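Local coordinates for protein 2-dehydropantoate 2-reductase, putative (Enterococcus faecalis, PDB 2EW2) that probably catalyses the NADPH-dependent reduction of 2-dehydropantoate (ketopantoate) to (R)-pantoate, a step of pantothenate biosynthesis, at residues W35-E40 and E138-V143; V29-Q34 and A58-F63. One frame throughout, in Å; residues are numbered along the deposited sequence.

Interaction 1: W35-E40 and E138-V143; sequences WPAHIE and EGPGRV
Pro140 rests against a surface made by the indole of Trp35, the methyl of Ala37 and the backbone at His38, and with Gly141 it makes up most of the turn's share of the contact. Trp35, the N-cap of helix 36-45, has CG anti to its backbone N (chi1 -173°), which swings the indole back along the first helical turn toward the proline. The six-membered end of the indole does the touching: CH2 stands 3.7 Å from Pro140 CG, and Pro140 CB lies over one ring face. Ala37 packs onto an indole face with its CB and meets the proline as well, CB to Pro140 CG at 3.8 Å. Pro140 CB reaches the helix backbone, 3.5 Å from Ala37 O.

The polar part belongs to His38. Its trans chi1 carries the imidazole to the turn, where ND1 accepts a hydrogen bond from Gly141 N (2.9 Å, 159° at the hydrogen); the donor sits 20° out of the ring plane. At the other nitrogen, NE2 is hydrogen-bonded to Ala11 O, so both ring nitrogens are engaged and the flip of the ring is fixed.

Gly139 to Arg142 form a type II turn, with Gly141 at positive phi. A classic beta bulge at its base directs Glu138 N and Gly139 N to Arg142 O. The chemistry implies a histidine with one accepting and one donating nitrogen, consistent with a neutral ring protonated on NE2, that links this hairpin turn to the loop after strand 5-9 from within the first turn of a helix.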
loop_
_atom_site.group_PDB
_atom_site.type_symbol
_atom_site.label_atom_id
_atom_site.label_comp_id
_atom_site.label_asym_id
_atom_site.label_seq_id
_atom_site.Cartn_x
_atom_site.Cartn_y
_atom_site.Cartn_z
ATOM N N TRP B 35 -17.221 -18.951 27.659
ATOM C CA TRP B 35 -17.081 -20.393 27.388
ATOM C C TRP B 35 -17.989 -21.213 28.303
ATOM O O TRP B 35 -17.715 -21.330 29.493
ATOM C CB TRP B 35 -15.606 -20.819 27.531
ATOM C CG TRP B 35 -15.304 -22.231 27.114
ATOM C CD1 TRP B 35 -16.027 -23.010 26.255
ATOM C CD2 TRP B 35 -14.178 -23.027 27.520
ATOM N NE1 TRP B 35 -15.436 -24.242 26.116
ATOM C CE2 TRP B 35 -14.302 -24.284 26.881
ATOM C CE3 TRP B 35 -13.077 -22.801 28.364
ATOM C CZ2 TRP B 35 -13.365 -25.311 27.049
ATOM C CZ3 TRP B 35 -12.150 -23.837 28.545
ATOM C CH2 TRP B 35 -12.303 -25.070 27.885
ATOM N N PRO B 36 -19.090 -21.766 27.754
ATOM C CA PRO B 36 -20.086 -22.451 28.579
ATOM C C PRO B 36 -19.535 -23.574 29.462
ATOM O O PRO B 36 -19.857 -23.618 30.652
ATOM C CB PRO B 36 -21.100 -22.962 27.545
ATOM C CG PRO B 36 -20.987 -21.951 26.416
ATOM C CD PRO B 36 -19.498 -21.732 26.335
ATOM N N ALA B 37 -18.684 -24.441 28.904
ATOM C CA ALA B 37 -18.090 -25.563 29.659
ATOM C C ALA B 37 -17.284 -25.100 30.878
ATOM O O ALA B 37 -17.291 -25.750 31.943
ATOM C CB ALA B 37 -17.216 -26.404 28.738
ATOM N N HIS B 38 -16.599 -23.975 30.703
ATOM C CA HIS B 38 -15.772 -23.336 31.730
ATOM C C HIS B 38 -16.673 -22.809 32.854
ATOM O O HIS B 38 -16.403 -23.018 34.033
ATOM C CB HIS B 38 -14.982 -22.205 31.056
ATOM C CG HIS B 38 -13.836 -21.659 31.855
ATOM N ND1 HIS B 38 -12.854 -22.454 32.413
ATOM C CD2 HIS B 38 -13.484 -20.378 32.135
ATOM C CE1 HIS B 38 -11.971 -21.687 33.031
ATOM N NE2 HIS B 38 -12.324 -20.424 32.869
ATOM N N ILE B 39 -17.766 -22.151 32.476
ATOM C CA ILE B 39 -18.745 -21.658 33.446
ATOM C C ILE B 39 -19.352 -22.818 34.255
ATOM O O ILE B 39 -19.463 -22.736 35.476
ATOM C CB ILE B 39 -19.865 -20.838 32.749
ATOM C CG1 ILE B 39 -19.278 -19.584 32.096
ATOM C CG2 ILE B 39 -20.988 -20.488 33.736
ATOM C CD1 ILE B 39 -20.268 -18.836 31.217
ATOM N N GLU B 40 -19.717 -23.895 33.560
ATOM C CA GLU B 40 -20.337 -25.077 34.180
ATOM C C GLU B 40 -19.408 -25.777 35.167
ATOM O O GLU B 40 -19.840 -26.139 36.264
ATOM C CB GLU B 40 -20.835 -26.067 33.114
ATOM C CG GLU B 40 -21.932 -25.494 32.209
ATOM C CD GLU B 40 -22.220 -26.333 30.950
ATOM O OE1 GLU B 40 -21.763 -27.504 30.879
ATOM O OE2 GLU B 40 -22.924 -25.823 30.032
ATOM N N GLU B 138 -5.763 -26.460 31.477
ATOM C CA GLU B 138 -5.766 -27.927 31.381
ATOM C C GLU B 138 -7.101 -28.490 30.891
ATOM O O GLU B 138 -7.141 -29.503 30.176
ATOM C CB GLU B 138 -5.379 -28.565 32.712
ATOM C CG GLU B 138 -4.019 -28.121 33.254
ATOM C CD GLU B 138 -3.398 -29.160 34.199
ATOM O OE1 GLU B 138 -3.355 -28.943 35.432
ATOM O OE2 GLU B 138 -2.968 -30.211 33.701
ATOM N N GLY B 139 -8.191 -27.841 31.289
ATOM C CA GLY B 139 -9.542 -28.247 30.882
ATOM C C GLY B 139 -10.504 -27.182 31.364
ATOM O O GLY B 139 -10.077 -26.252 32.051
ATOM N N PRO B 140 -11.804 -27.292 31.005
ATOM C CA PRO B 140 -12.773 -26.322 31.554
ATOM C C PRO B 140 -12.662 -26.279 33.076
ATOM O O PRO B 140 -12.629 -27.327 33.723
ATOM C CB PRO B 140 -14.134 -26.885 31.130
ATOM C CG PRO B 140 -13.847 -27.783 29.956
ATOM C CD PRO B 140 -12.431 -28.274 30.099
ATOM N N GLY B 141 -12.545 -25.076 33.632
ATOM C CA GLY B 141 -12.460 -24.884 35.074
ATOM C C GLY B 141 -11.184 -25.366 35.742
ATOM O O GLY B 141 -11.130 -25.465 36.971
ATOM N N ARG B 142 -10.159 -25.674 34.942
ATOM C CA ARG B 142 -8.925 -26.258 35.461
ATOM C C ARG B 142 -7.701 -25.631 34.800
ATOM O O ARG B 142 -7.511 -25.727 33.574
ATOM C CB ARG B 142 -8.907 -27.783 35.289
ATOM C CG ARG B 142 -10.038 -28.510 36.017
ATOM C CD ARG B 142 -9.965 -30.018 35.792
ATOM N NE ARG B 142 -8.935 -30.634 36.627
ATOM C CZ ARG B 142 -9.121 -31.019 37.889
ATOM N NH1 ARG B 142 -10.304 -30.871 38.474
ATOM N NH2 ARG B 142 -8.126 -31.563 38.568
ATOM N N VAL B 143 -6.888 -24.985 35.626
ATOM C CA VAL B 143 -5.705 -24.273 35.157
ATOM C C VAL B 143 -4.433 -24.751 35.852
ATOM O O VAL B 143 -4.483 -25.304 36.960
ATOM C CB VAL B 143 -5.846 -22.714 35.271
ATOM C CG1 VAL B 143 -7.063 -22.226 34.476
ATOM C CG2 VAL B 143 -5.918 -22.242 36.734
#

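Interaction 2: V29-Q34 and A58-F63; sequences VTLIDQ and ANLPIF
Leu31, Val29, Leu60 and Ile62 form the apolar centre of this contact, gathered on one side of two parallel strands. Leu31 CD1 rests against Leu60 CB at 4.0 Å, while Leu31 CB meets Ile62 CG1 at 3.8 Å. Ile62 holds CG1 anti to its backbone N (chi1 -174°), laying the CG1-CD1 arm alongside Leu31 rather than away from it. Leu60 reaches farther back: its CD1 touches Val29 CG1, and CD2 approaches the valine's CB, the two side chains crossing at a slant. On the other face, Thr30 turns its methyl to the edge of the Phe63 ring, with CG2 3.6 Å from CE1 and near the ring plane. Pro61 closes the early end, its CD 3.4 Å from Val29 O.

Farther out runs the backbone ladder. Leu31 N donates to Pro61 O (2.9 Å, 173° at the hydrogen), Leu31 O accepts from Phe63 N, and Asp33 N donates to Phe63 O. Leu31 and Phe63 thus each use both N-H and carbonyl, Leu31 bridging Pro61 and Phe63, Phe63 bridging Leu31 and Asp33. CA-H...O contacts from Ile62 to Leu31 O and from Ile32 to Phe63 O add to the pairing. At the polar edge, the carboxylate of Asp33 is held by Ala11 N through OD2 and by Trp35 N through OD1.

Strand 62-63 is the outermost strand of the Rossmann-type sheet at this side; strand 28-32 pairs on its inner side with strand 5-9, in parallel. Helix 36-45 covers the Leu31-Ile62 face through Ile42, helix 13-24 meets Val29 and Leu60, and helix 84-94 packs on Ile32 from the other face.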
loop_
_atom_site.group_PDB
_atom_site.type_symbol
_atom_site.label_atom_id
_atom_site.label_comp_id
_atom_site.label_asym_id
_atom_site.label_seq_id
_atom_site.Cartn_x
_atom_site.Cartn_y
_atom_site.Cartn_z
ATOM N N VAL B 29 -13.901 -11.249 44.177
ATOM C CA VAL B 29 -13.654 -11.515 42.750
ATOM C C VAL B 29 -14.842 -12.169 42.060
ATOM O O VAL B 29 -15.428 -13.128 42.576
ATOM C CB VAL B 29 -12.386 -12.405 42.538
ATOM C CG1 VAL B 29 -12.197 -12.768 41.052
ATOM C CG2 VAL B 29 -11.140 -11.709 43.052
ATOM N N THR B 30 -15.190 -11.639 40.888
ATOM C CA THR B 30 -16.183 -12.234 40.007
ATOM C C THR B 30 -15.573 -12.494 38.624
ATOM O O THR B 30 -14.893 -11.632 38.064
ATOM C CB THR B 30 -17.414 -11.315 39.865
ATOM O OG1 THR B 30 -17.932 -11.019 41.171
ATOM C CG2 THR B 30 -18.512 -11.971 39.009
ATOM N N LEU B 31 -15.852 -13.667 38.070
ATOM C CA LEU B 31 -15.339 -14.030 36.751
ATOM C C LEU B 31 -16.416 -13.849 35.683
ATOM O O LEU B 31 -17.575 -14.196 35.894
ATOM C CB LEU B 31 -14.859 -15.481 36.748
ATOM C CG LEU B 31 -13.858 -15.898 37.828
ATOM C CD1 LEU B 31 -13.661 -17.431 37.815
ATOM C CD2 LEU B 31 -12.519 -15.172 37.657
ATOM N N ILE B 32 -16.027 -13.294 34.539
ATOM C CA ILE B 32 -16.925 -13.185 33.399
ATOM C C ILE B 32 -16.265 -13.859 32.203
ATOM O O ILE B 32 -15.122 -13.549 31.859
ATOM C CB ILE B 32 -17.273 -11.703 33.086
ATOM C CG1 ILE B 32 -17.893 -11.039 34.327
ATOM C CG2 ILE B 32 -18.229 -11.609 31.911
ATOM C CD1 ILE B 32 -17.518 -9.611 34.463
ATOM N N ASP B 33 -16.989 -14.784 31.581
ATOM C CA ASP B 33 -16.407 -15.599 30.508
ATOM C C ASP B 33 -17.462 -16.090 29.540
ATOM O O ASP B 33 -18.597 -16.337 29.929
ATOM C CB ASP B 33 -15.669 -16.804 31.092
ATOM C CG ASP B 33 -14.597 -17.329 30.166
ATOM O OD1 ASP B 33 -14.888 -18.311 29.465
ATOM O OD2 ASP B 33 -13.481 -16.747 30.114
ATOM N N GLN B 34 -17.047 -16.300 28.295
ATOM C CA GLN B 34 -17.947 -16.654 27.204
ATOM C C GLN B 34 -18.007 -18.162 26.922
ATOM O O GLN B 34 -18.784 -18.600 26.060
ATOM C CB GLN B 34 -17.555 -15.864 25.940
ATOM C CG GLN B 34 -17.471 -14.347 26.199
ATOM C CD GLN B 34 -17.026 -13.538 24.992
ATOM O OE1 GLN B 34 -16.005 -12.845 25.034
ATOM N NE2 GLN B 34 -17.786 -13.621 23.911
ATOM N N ALA B 58 -10.945 -22.399 44.220
ATOM C CA ALA B 58 -11.529 -21.105 44.567
ATOM C C ALA B 58 -12.966 -21.102 44.095
ATOM O O ALA B 58 -13.229 -21.229 42.904
ATOM C CB ALA B 58 -10.745 -19.968 43.926
ATOM N N ASN B 59 -13.899 -20.997 45.031
ATOM C CA ASN B 59 -15.304 -20.979 44.665
ATOM C C ASN B 59 -15.710 -19.559 44.304
ATOM O O ASN B 59 -16.126 -18.787 45.151
ATOM C CB ASN B 59 -16.175 -21.554 45.779
ATOM C CG ASN B 59 -15.764 -22.958 46.163
ATOM O OD1 ASN B 59 -16.296 -23.942 45.633
ATOM N ND2 ASN B 59 -14.791 -23.068 47.072
ATOM N N LEU B 60 -15.543 -19.213 43.035
ATOM C CA LEU B 60 -15.773 -17.849 42.587
ATOM C C LEU B 60 -17.054 -17.811 41.798
ATOM O O LEU B 60 -17.364 -18.765 41.076
ATOM C CB LEU B 60 -14.596 -17.336 41.737
ATOM C CG LEU B 60 -13.246 -17.193 42.463
ATOM C CD1 LEU B 60 -12.104 -16.789 41.529
ATOM C CD2 LEU B 60 -13.335 -16.223 43.642
ATOM N N PRO B 61 -17.812 -16.712 41.936
ATOM C CA PRO B 61 -18.956 -16.503 41.065
ATOM C C PRO B 61 -18.492 -16.299 39.629
ATOM O O PRO B 61 -17.434 -15.722 39.391
ATOM C CB PRO B 61 -19.632 -15.243 41.627
ATOM C CG PRO B 61 -18.672 -14.624 42.536
ATOM C CD PRO B 61 -17.639 -15.631 42.928
ATOM N N ILE B 62 -19.259 -16.822 38.684
ATOM C CA ILE B 62 -18.918 -16.704 37.264
ATOM C C ILE B 62 -20.188 -16.525 36.450
ATOM O O ILE B 62 -21.216 -17.163 36.716
ATOM C CB ILE B 62 -18.037 -17.899 36.760
ATOM C CG1 ILE B 62 -17.582 -17.681 35.310
ATOM C CG2 ILE B 62 -18.759 -19.246 36.926
ATOM C CD1 ILE B 62 -16.398 -18.575 34.867
ATOM N N PHE B 63 -20.129 -15.624 35.481
ATOM C CA PHE B 63 -21.280 -15.323 34.652
ATOM C C PHE B 63 -20.851 -15.245 33.199
ATOM O O PHE B 63 -19.707 -14.931 32.917
ATOM C CB PHE B 63 -21.876 -13.970 35.081
ATOM C CG PHE B 63 -22.291 -13.912 36.539
ATOM C CD1 PHE B 63 -21.459 -13.354 37.481
ATOM C CD2 PHE B 63 -23.524 -14.422 36.947
ATOM C CE1 PHE B 63 -21.834 -13.276 38.834
ATOM C CE2 PHE B 63 -23.911 -14.371 38.297
ATOM C CZ PHE B 63 -23.059 -13.796 39.244
#

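In the fold
The two contacts lie 11 Å apart between centres and are joined by the chain itself: strand 28-32 of interaction 2 leads through Asp33 and Gln34 into helix 36-45 of interaction 1. They also touch directly. Ile39 CD1 packs 3.3 Å from Asp33 O, Ile39 O lies 3.8 Å from Ile62 CG2, and His38 CD2 comes within 3.7 Å of Asp33 OD1. Ala11 is common to both, its N bound by Asp33 and its O by His38. Ala11 lies in a GxGxxG-like strand-turn-helix, consistent with the dinucleotide-binding loop of a Rossmann domain, and both contacts border it through His38 and Asp33, whereas the magnesium-binding Glu311 is remote from both.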